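Local coordinates for aminotransferase class I and II (Streptococcus suis 89/1591, PDB 3OP7), which is probably a pyridoxal 5'-phosphate-dependent aminotransferase of fold type I, moving amino groups between amino acids and 2-oxo acids, at residues A[102-108]-A[122-127]; A[94-98]-A[190-194]; A[3-8]-A[115-120]; A[110-114]-A[339-343]. All blocks are in the same frame, centred on the assembly; numbering follows the deposited sequence.

Interaction 1 of 4, residues A[102-108]-A[122-127]; sequences IEPGDHV and PKSLGA
In the beta-alpha-beta unit made by strand 107-112, helix 117-124 and strand 128-135, the turn that leads into the first strand meets the end of the helix, with G105 facing G126. Both elements turn at a glycine of positive phi. G105 sits third in a type II turn from E103 to D106, and G126 closes helix 117-124 in a Schellman motif. One backbone bond joins the two turns: G105 N donates to G126 O at 2.8 Å, almost straight at 177°, although the donor stands 53° out of the carbonyl plane and so not on a lone pair. The motif's own bonds run from A127 N to P122 O at 3.1 Å and from G126 N to K123 O at 3.0 Å; L125 N is a second donor to P122 O, from the opposite face of its plane. Away from the G105-G126 bond the contact is mostly apolar. I102 CG2 meets A127 CB at 3.7 Å, and L125 CD1 lies by I102 CB. V108 straddles two partners: CG1, anti to the backbone N (chi1 169°), comes within 4.2 Å of P122 CG, and CG2 packs on A127 CB at 4.0 Å. The A127 methyl also presses on D106 O at 3.3 Å. E103 turns away, and its OE1 bonds M2 N of the second subunit. Direction here thus comes from a single main-chain hydrogen bond, while I102, V108, P122, L125 and A127 add mainly apolar packing.

Interaction 2 of 4, residues A[94-98]-A[190-194]; sequences NLLVL and ILSDE
With N94 level with D193 and V97 level with L191, helix 94-98 runs nearly antiparallel to strand 190-193, at 172° between directions and with axes 10.3 Å apart. This is helix-on-sheet packing in the large domain of the fold type I aminotransferases, where helix 89-101 lies against the central mixed sheet. L191 is the apolar centre. V97 CG1 comes tip to tip against its end, equally far (4.1 Å) from L191 CD1 and CD2. L98 crosses the leucine at about a right angle, and L191 CD2 packs on its CG and CD2, 3.9 Å from L98 CD2. Neighbouring strands add M157 and V217 around the same leucine. At the cofactor end the contact becomes polar. D193 holds CG anti to its backbone N (chi1 172°), which carries the carboxylate out toward the helix, and N94 ND2 donates to D193 OD2 at 3.0 Å with 164° at the hydrogen. The acceptor lies in the N94 amide plane, yet the donor meets D193 from above its carboxylate plane. D193 OD2 also bonds N1 of the modified lysine at position 222, the lysine-pyridoxal phosphate adduct, so N94 lies in the second shell and is placed to steady the pyridine's partner. N94 ND2 is further held by Q117 OE1. The amide's other end, N94 OD1, is buried with no polar partner in the model and rests 3.8 Å from D193 CB.

Interaction 3 of 4, residues A[3-8]-A[115-120]; sequences KLPRFG and YQQLYD
The carboxamide of Q116 holds the main chain on either side of F7, at R6 O and G8 N, by using both its oxygen and its nitrogen. G8 N donates to Q116 OE1 at 2.8 Å, in the carbonyl plane and on a lone pair, with 163° at the hydrogen. Q116 NE2 in turn gives to R6 O at 3.1 Å, standing above that carbonyl plane, and to D120 OD2 at 2.8 Å, where it uses the anti lone pair of the carboxylate. An extended chain, with CG anti to the backbone N (chi1 -175°), carries the amide this far. D120 is thereby held beside P5, and P5 CG lies 3.4 Å from D120 OD2. F7 fills the apolar side: Q116 CB sits over one face of its ring, Q117 CG meets the edge, and the ring's own edge points at the face of Y115 (centroids 5.6 Å apart, planes at 64°). Q117 NE2 is satisfied by T91 O and by Y250 O of the second subunit. Y250 of the second subunit also meets the F7 ring edge-to-face, and its OH bonds P5 O. F7 is the N-cap of helix 8-16, so the contact sets the start of that helix against the N-terminal part of helix 117-124, at the dimer interface.

Interaction 4 of 4, residues A[110-114]-A[339-343]; sequences SLYPT and RFERD
R342 NH2, which passes 3.7 Å from P113 CD, is gripped by two acceptors of strand 128-135, Q133 OE1 and I134 O. These bonds fix the guanidinium with one face over the proline: P113 CD stands 3.5 Å above its plane, over the centre. A bend at chi2 (-80°) brings the R342 chain back across the ring at about a right angle, with R342 CG 3.8 Å from P113 CG. R342 NH1 also makes a weak bond to E341 O. P113, which follows a cis peptide bond, places CB and CG each 3.2 Å from F340 O, while its CB packs on F340 CB at 4.1 Å. The segments belong to different parts of the fold type I architecture: 110-114 leaves the central sheet of the large domain at the end of strand 107-112, whereas the loop 339-343 links strands 335-336 and 345-348 of the small antiparallel sheet. Y112 adds a further tie. Its hydroxyl donates to E341 OE1 near the plane of the phenol ring, with the carboxylate turned 82° from that ring; Y112 OH and E341 OE1 are modelled 2.5 Å apart, which is very short. Y119 packs edge-to-face with the Y112 ring.

Helix 117-124 connects most of these contacts. Interactions 1 and 3 both use it, with centres about 13 Å apart, and S124 CB lies 3.3 Å from K3 O; both also reach the second subunit. Interaction 2 holds the cofactor end: N94 ND2 is 2.9 Å from Q117 OE1, a probable hydrogen bond that joins the pair of N94 and D193, the partner of the pyridine nitrogen, to interaction 3. L98 CD1 touches P122 CD at 4.1 Å, so interactions 1 and 2 share packing. Interaction 4 continues strand 107-112 from interaction 1 and meets interaction 3 through R339 NH1 and G8 O, 3.0 Å apart, but stays about 7 Å from interaction 2 at the nearest atoms.

Interaction 1 of 4, residues A[102-108]-A[122-127]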
# COMPACT_ATOMS: atom_id res chain seq x y z
N ILE A 102 2.63 8.77 -14.56
CA ILE A 102 3.94 8.99 -15.14
C ILE A 102 4.27 7.88 -16.12
O ILE A 102 4.17 6.69 -15.79
CB ILE A 102 5.03 9.13 -14.06
CG1 ILE A 102 4.78 10.37 -13.20
CG2 ILE A 102 6.45 9.21 -14.68
CD1 ILE A 102 4.56 11.69 -13.98
N GLU A 103 4.66 8.28 -17.33
CA GLU A 103 5.01 7.37 -18.43
C GLU A 103 6.49 7.46 -18.75
O GLU A 103 7.11 8.51 -18.53
CB GLU A 103 4.24 7.75 -19.68
CG GLU A 103 2.80 8.07 -19.47
CD GLU A 103 1.88 6.96 -19.79
OE1 GLU A 103 2.13 5.84 -19.27
OE2 GLU A 103 0.90 7.21 -20.56
N PRO A 104 7.08 6.39 -19.28
CA PRO A 104 8.47 6.44 -19.70
C PRO A 104 8.72 7.62 -20.64
O PRO A 104 7.91 7.88 -21.52
CB PRO A 104 8.66 5.12 -20.48
CG PRO A 104 7.69 4.23 -19.96
CD PRO A 104 6.48 5.07 -19.57
N GLY A 105 9.82 8.33 -20.45
CA GLY A 105 10.12 9.47 -21.30
C GLY A 105 9.51 10.81 -20.85
O GLY A 105 9.96 11.87 -21.31
N ASP A 106 8.51 10.75 -19.97
CA ASP A 106 7.94 11.96 -19.39
C ASP A 106 9.01 12.78 -18.69
O ASP A 106 9.84 12.26 -17.96
CB ASP A 106 6.84 11.61 -18.38
CG ASP A 106 5.51 11.30 -19.00
OD1 ASP A 106 5.39 11.37 -20.24
OD2 ASP A 106 4.58 10.93 -18.24
N HIS A 107 8.93 14.11 -18.82
CA HIS A 107 9.79 14.98 -18.07
C HIS A 107 9.08 15.38 -16.77
O HIS A 107 7.92 15.84 -16.80
CB HIS A 107 10.12 16.25 -18.90
CG HIS A 107 11.04 17.19 -18.20
ND1 HIS A 107 10.73 18.52 -17.96
CD2 HIS A 107 12.29 17.00 -17.69
CE1 HIS A 107 11.74 19.09 -17.33
NE2 HIS A 107 12.70 18.18 -17.16
N VAL A 108 9.78 15.27 -15.65
CA VAL A 108 9.23 15.59 -14.33
C VAL A 108 10.27 16.40 -13.59
O VAL A 108 11.46 16.10 -13.70
CB VAL A 108 8.93 14.27 -13.53
CG1 VAL A 108 8.61 14.55 -12.04
CG2 VAL A 108 7.83 13.46 -14.22
N PRO A 122 9.33 8.54 -9.95
CA PRO A 122 9.26 8.79 -11.38
C PRO A 122 10.48 8.29 -12.15
O PRO A 122 10.33 7.79 -13.25
CB PRO A 122 9.11 10.32 -11.51
CG PRO A 122 8.98 10.87 -10.14
CD PRO A 122 8.94 9.70 -9.15
N LYS A 123 11.65 8.40 -11.58
CA LYS A 123 12.86 7.85 -12.23
C LYS A 123 12.67 6.38 -12.53
O LYS A 123 12.97 5.91 -13.64
CB LYS A 123 14.09 7.97 -11.32
CG LYS A 123 14.83 9.25 -11.37
CD LYS A 123 16.32 8.95 -11.09
CE LYS A 123 17.24 10.14 -11.34
NZ LYS A 123 18.67 9.77 -11.01
N SER A 124 12.14 5.64 -11.55
CA SER A 124 11.97 4.21 -11.70
C SER A 124 11.00 3.87 -12.79
O SER A 124 11.04 2.76 -13.34
CB SER A 124 11.50 3.55 -10.39
OG SER A 124 10.13 3.86 -10.09
N LEU A 125 10.13 4.81 -13.15
CA LEU A 125 9.14 4.53 -14.19
C LEU A 125 9.60 4.95 -15.59
O LEU A 125 8.86 4.84 -16.59
CB LEU A 125 7.79 5.18 -13.81
CG LEU A 125 7.21 4.70 -12.50
CD1 LEU A 125 5.97 5.48 -12.09
CD2 LEU A 125 6.90 3.20 -12.59
N GLY A 126 10.84 5.39 -15.68
CA GLY A 126 11.42 5.80 -16.94
C GLY A 126 11.29 7.30 -17.24
O GLY A 126 11.61 7.72 -18.37
N ALA A 127 10.87 8.10 -16.25
CA ALA A 127 10.80 9.55 -16.43
C ALA A 127 12.19 10.19 -16.44
O ALA A 127 13.13 9.73 -15.78
CB ALA A 127 9.94 10.23 -15.30

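Interaction 2 of 4, residues A[94-98]-A[190-194]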
# COMPACT_ATOMS: atom_id res chain seq x y z
N ASN A 94 0.96 9.20 -2.79
CA ASN A 94 2.05 9.58 -3.71
C ASN A 94 2.32 8.51 -4.74
O ASN A 94 2.49 8.83 -5.93
CB ASN A 94 3.38 9.91 -2.96
CG ASN A 94 3.36 11.21 -2.20
OD1 ASN A 94 2.73 12.20 -2.60
ND2 ASN A 94 4.19 11.27 -1.15
N LEU A 95 2.40 7.25 -4.30
CA LEU A 95 2.66 6.15 -5.21
C LEU A 95 1.54 6.04 -6.23
O LEU A 95 1.80 5.85 -7.43
CB LEU A 95 2.77 4.84 -4.45
CG LEU A 95 2.98 3.61 -5.35
CD1 LEU A 95 4.21 3.75 -6.24
CD2 LEU A 95 3.03 2.36 -4.49
N LEU A 96 0.30 6.09 -5.78
CA LEU A 96 -0.84 5.97 -6.72
C LEU A 96 -0.79 7.07 -7.80
O LEU A 96 -1.01 6.79 -8.99
CB LEU A 96 -2.13 6.07 -5.98
CG LEU A 96 -3.43 6.02 -6.81
CD1 LEU A 96 -3.52 4.70 -7.62
CD2 LEU A 96 -4.66 6.23 -5.88
N VAL A 97 -0.51 8.29 -7.39
CA VAL A 97 -0.45 9.43 -8.34
C VAL A 97 0.65 9.17 -9.39
O VAL A 97 0.40 9.19 -10.62
CB VAL A 97 -0.23 10.77 -7.66
CG1 VAL A 97 0.03 11.94 -8.70
CG2 VAL A 97 -1.45 11.10 -6.80
N LEU A 98 1.86 8.88 -8.91
CA LEU A 98 3.00 8.76 -9.80
C LEU A 98 2.90 7.53 -10.68
O LEU A 98 3.14 7.56 -11.89
CB LEU A 98 4.29 8.79 -8.95
CG LEU A 98 4.49 10.12 -8.21
CD1 LEU A 98 5.47 9.96 -7.04
CD2 LEU A 98 4.98 11.20 -9.18
N ILE A 190 0.85 19.69 -10.88
CA ILE A 190 1.68 19.88 -9.69
C ILE A 190 1.19 18.95 -8.60
O ILE A 190 0.06 19.08 -8.11
CB ILE A 190 1.68 21.34 -9.17
CG1 ILE A 190 2.25 22.33 -10.20
CG2 ILE A 190 2.52 21.39 -7.86
CD1 ILE A 190 2.10 23.81 -9.85
N LEU A 191 2.02 17.96 -8.25
CA LEU A 191 1.74 17.04 -7.17
C LEU A 191 2.34 17.71 -5.94
O LEU A 191 3.53 18.10 -5.94
CB LEU A 191 2.47 15.74 -7.37
CG LEU A 191 2.51 14.75 -6.17
CD1 LEU A 191 1.06 14.47 -5.61
CD2 LEU A 191 3.22 13.41 -6.54
N SER A 192 1.51 17.94 -4.93
CA SER A 192 1.97 18.53 -3.68
C SER A 192 1.65 17.63 -2.48
O SER A 192 0.49 17.38 -2.16
CB SER A 192 1.32 19.91 -3.51
OG SER A 192 1.80 20.56 -2.33
N ASP A 193 2.69 17.05 -1.88
CA ASP A 193 2.56 16.26 -0.69
C ASP A 193 2.49 17.23 0.50
O ASP A 193 3.46 17.96 0.83
CB ASP A 193 3.74 15.29 -0.61
CG ASP A 193 3.83 14.52 0.72
OD1 ASP A 193 3.32 14.98 1.76
OD2 ASP A 193 4.55 13.52 0.74
N GLU A 194 1.30 17.30 1.07
CA GLU A 194 0.93 18.25 2.06
C GLU A 194 0.71 17.66 3.43
O GLU A 194 -0.05 18.21 4.23
CB GLU A 194 -0.29 19.07 1.57
CG GLU A 194 0.09 19.85 0.31
CD GLU A 194 -1.03 20.55 -0.44
OE1 GLU A 194 -2.22 20.26 -0.23
OE2 GLU A 194 -0.67 21.46 -1.26

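Interaction 3 of 4, residues A[3-8]-A[115-120]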
# COMPACT_ATOMS: atom_id res chain seq x y z
N LYS A 3 17.13 1.30 -11.14
CA LYS A 3 16.29 2.49 -11.40
C LYS A 3 15.52 2.89 -10.13
O LYS A 3 14.74 3.86 -10.15
CB LYS A 3 15.39 2.32 -12.65
CG LYS A 3 16.00 2.89 -14.00
CD LYS A 3 16.30 4.36 -13.94
CE LYS A 3 17.80 4.63 -13.77
NZ LYS A 3 18.06 5.91 -13.03
N LEU A 4 15.70 2.13 -9.06
CA LEU A 4 14.99 2.40 -7.78
C LEU A 4 15.97 2.15 -6.64
O LEU A 4 16.18 1.01 -6.26
CB LEU A 4 13.74 1.56 -7.57
CG LEU A 4 12.89 2.02 -6.38
CD1 LEU A 4 12.17 3.36 -6.65
CD2 LEU A 4 11.85 0.94 -5.96
N PRO A 5 16.60 3.23 -6.13
CA PRO A 5 17.57 3.19 -5.03
C PRO A 5 16.90 2.79 -3.72
O PRO A 5 15.70 3.04 -3.52
CB PRO A 5 18.09 4.67 -4.93
CG PRO A 5 17.67 5.35 -6.20
CD PRO A 5 16.38 4.60 -6.61
N ARG A 6 17.64 2.16 -2.82
CA ARG A 6 17.08 1.97 -1.46
C ARG A 6 16.58 3.32 -0.93
O ARG A 6 17.13 4.35 -1.29
CB ARG A 6 18.17 1.46 -0.52
CG ARG A 6 18.56 -0.02 -0.73
CD ARG A 6 19.84 -0.34 0.07
NE ARG A 6 20.92 0.62 -0.27
CZ ARG A 6 21.92 0.99 0.53
NH1 ARG A 6 22.05 0.48 1.76
NH2 ARG A 6 22.82 1.87 0.08
N PHE A 7 15.58 3.28 -0.07
CA PHE A 7 14.97 4.46 0.53
C PHE A 7 15.87 4.85 1.72
O PHE A 7 16.01 4.10 2.67
CB PHE A 7 13.52 4.12 0.93
CG PHE A 7 12.60 5.32 1.04
CD1 PHE A 7 12.78 6.26 2.07
CD2 PHE A 7 11.52 5.48 0.17
CE1 PHE A 7 11.93 7.34 2.20
CE2 PHE A 7 10.67 6.54 0.27
CZ PHE A 7 10.85 7.49 1.32
N GLY A 8 16.55 6.00 1.60
CA GLY A 8 17.66 6.32 2.46
C GLY A 8 17.32 6.47 3.92
O GLY A 8 18.03 5.93 4.77
N TYR A 115 10.92 14.61 0.13
CA TYR A 115 10.54 13.20 0.40
C TYR A 115 10.88 12.27 -0.77
O TYR A 115 10.52 12.55 -1.92
CB TYR A 115 9.06 13.14 0.75
CG TYR A 115 8.71 11.89 1.54
CD1 TYR A 115 9.21 11.71 2.81
CD2 TYR A 115 7.88 10.92 1.03
CE1 TYR A 115 8.91 10.60 3.55
CE2 TYR A 115 7.54 9.84 1.77
CZ TYR A 115 8.08 9.65 3.03
OH TYR A 115 7.78 8.52 3.81
N GLN A 116 11.61 11.19 -0.52
CA GLN A 116 12.27 10.45 -1.61
C GLN A 116 11.33 9.87 -2.67
O GLN A 116 11.71 9.71 -3.81
CB GLN A 116 13.22 9.36 -1.04
CG GLN A 116 14.04 8.62 -2.09
CD GLN A 116 15.06 7.67 -1.49
OE1 GLN A 116 15.29 7.67 -0.27
NE2 GLN A 116 15.70 6.87 -2.34
N GLN A 117 10.09 9.57 -2.29
CA GLN A 117 9.12 9.08 -3.26
C GLN A 117 9.02 10.00 -4.49
O GLN A 117 8.83 9.53 -5.61
CB GLN A 117 7.73 9.03 -2.64
CG GLN A 117 7.47 7.83 -1.70
CD GLN A 117 6.02 7.78 -1.31
OE1 GLN A 117 5.51 8.69 -0.68
NE2 GLN A 117 5.33 6.67 -1.69
N LEU A 118 9.09 11.29 -4.22
CA LEU A 118 8.68 12.29 -5.18
C LEU A 118 9.61 12.39 -6.39
O LEU A 118 9.15 12.80 -7.48
CB LEU A 118 8.49 13.67 -4.54
CG LEU A 118 7.40 13.75 -3.47
CD1 LEU A 118 7.46 15.17 -2.87
CD2 LEU A 118 5.96 13.32 -3.99
N TYR A 119 10.86 11.99 -6.24
CA TYR A 119 11.82 11.97 -7.35
C TYR A 119 12.24 10.56 -7.78
O TYR A 119 12.41 10.34 -8.97
CB TYR A 119 13.03 12.87 -7.08
CG TYR A 119 13.76 12.63 -5.79
CD1 TYR A 119 14.75 11.66 -5.71
CD2 TYR A 119 13.44 13.34 -4.64
CE1 TYR A 119 15.42 11.45 -4.53
CE2 TYR A 119 14.07 13.11 -3.47
CZ TYR A 119 15.06 12.14 -3.41
OH TYR A 119 15.71 11.90 -2.22
N ASP A 120 12.36 9.61 -6.85
CA ASP A 120 12.79 8.27 -7.23
C ASP A 120 11.71 7.41 -7.84
O ASP A 120 12.01 6.59 -8.70
CB ASP A 120 13.55 7.59 -6.09
CG ASP A 120 15.04 7.99 -6.06
OD1 ASP A 120 15.59 8.43 -7.13
OD2 ASP A 120 15.66 7.86 -4.96

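Interaction 4 of 4, residues A[110-114]-A[339-343]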
# COMPACT_ATOMS: atom_id res chain seq x y z
N SER A 110 11.28 17.76 -9.73
CA SER A 110 11.03 17.55 -8.31
C SER A 110 11.82 18.47 -7.48
O SER A 110 13.02 18.65 -7.72
CB SER A 110 11.37 16.12 -7.91
OG SER A 110 11.13 15.94 -6.51
N LEU A 111 11.13 19.08 -6.50
CA LEU A 111 11.79 19.73 -5.39
C LEU A 111 12.89 18.80 -4.85
O LEU A 111 12.73 17.59 -4.86
CB LEU A 111 10.76 20.04 -4.29
CG LEU A 111 11.15 20.95 -3.13
CD1 LEU A 111 11.49 22.34 -3.64
CD2 LEU A 111 10.02 20.93 -2.06
N TYR A 112 14.00 19.38 -4.38
CA TYR A 112 15.13 18.55 -3.99
C TYR A 112 16.06 19.28 -3.05
O TYR A 112 16.40 20.47 -3.28
CB TYR A 112 15.93 18.07 -5.22
CG TYR A 112 16.93 17.02 -4.87
CD1 TYR A 112 16.53 15.69 -4.75
CD2 TYR A 112 18.26 17.33 -4.59
CE1 TYR A 112 17.40 14.69 -4.39
CE2 TYR A 112 19.17 16.31 -4.25
CZ TYR A 112 18.72 15.00 -4.14
OH TYR A 112 19.56 13.95 -3.79
N PRO A 113 16.46 18.61 -1.95
CA PRO A 113 15.96 17.38 -1.39
C PRO A 113 14.53 17.53 -0.97
O PRO A 113 14.05 18.61 -0.72
CB PRO A 113 16.78 17.19 -0.09
CG PRO A 113 17.66 18.18 -0.01
CD PRO A 113 17.60 19.11 -1.17
N THR A 114 13.83 16.41 -0.95
CA THR A 114 12.47 16.38 -0.51
C THR A 114 12.17 14.93 -0.14
O THR A 114 13.06 14.09 -0.13
CB THR A 114 11.48 16.83 -1.63
OG1 THR A 114 10.19 16.96 -1.05
CG2 THR A 114 11.42 15.83 -2.82
N ARG A 339 21.74 11.61 4.15
CA ARG A 339 20.59 10.80 3.71
C ARG A 339 19.57 11.62 2.89
O ARG A 339 18.66 11.03 2.27
CB ARG A 339 19.89 10.13 4.90
CG ARG A 339 20.78 9.19 5.74
CD ARG A 339 21.28 8.03 4.90
NE ARG A 339 22.17 7.07 5.55
CZ ARG A 339 21.99 5.76 5.57
NH1 ARG A 339 20.90 5.20 5.01
NH2 ARG A 339 22.91 4.99 6.12
N PHE A 340 19.73 12.94 2.91
CA PHE A 340 19.00 13.91 2.06
C PHE A 340 19.94 14.64 1.05
O PHE A 340 19.59 15.68 0.49
CB PHE A 340 18.28 14.94 2.96
CG PHE A 340 17.54 14.33 4.12
CD1 PHE A 340 18.17 14.11 5.34
CD2 PHE A 340 16.20 13.94 4.00
CE1 PHE A 340 17.49 13.52 6.41
CE2 PHE A 340 15.52 13.34 5.06
CZ PHE A 340 16.16 13.14 6.27
N GLU A 341 21.13 14.08 0.82
CA GLU A 341 22.17 14.69 0.01
C GLU A 341 22.47 16.14 0.40
O GLU A 341 22.85 16.96 -0.44
CB GLU A 341 21.92 14.55 -1.51
CG GLU A 341 23.26 14.57 -2.32
CD GLU A 341 23.10 14.47 -3.85
OE1 GLU A 341 21.96 14.32 -4.34
OE2 GLU A 341 24.13 14.58 -4.57
N ARG A 342 22.38 16.45 1.69
CA ARG A 342 22.89 17.71 2.23
C ARG A 342 23.64 17.45 3.52
O ARG A 342 23.07 17.58 4.62
CB ARG A 342 21.75 18.69 2.52
CG ARG A 342 21.06 19.26 1.29
CD ARG A 342 21.86 20.42 0.65
NE ARG A 342 21.06 21.20 -0.32
CZ ARG A 342 20.76 20.79 -1.55
NH1 ARG A 342 21.21 19.60 -1.97
NH2 ARG A 342 20.02 21.58 -2.37
N ASP A 343 24.91 17.07 3.41
CA ASP A 343 25.72 16.78 4.58
C ASP A 343 26.01 18.12 5.31
O ASP A 343 25.84 19.19 4.73
CB ASP A 343 27.01 16.05 4.14
CG ASP A 343 27.60 15.15 5.24
OD1 ASP A 343 27.25 15.32 6.43
OD2 ASP A 343 28.46 14.29 4.91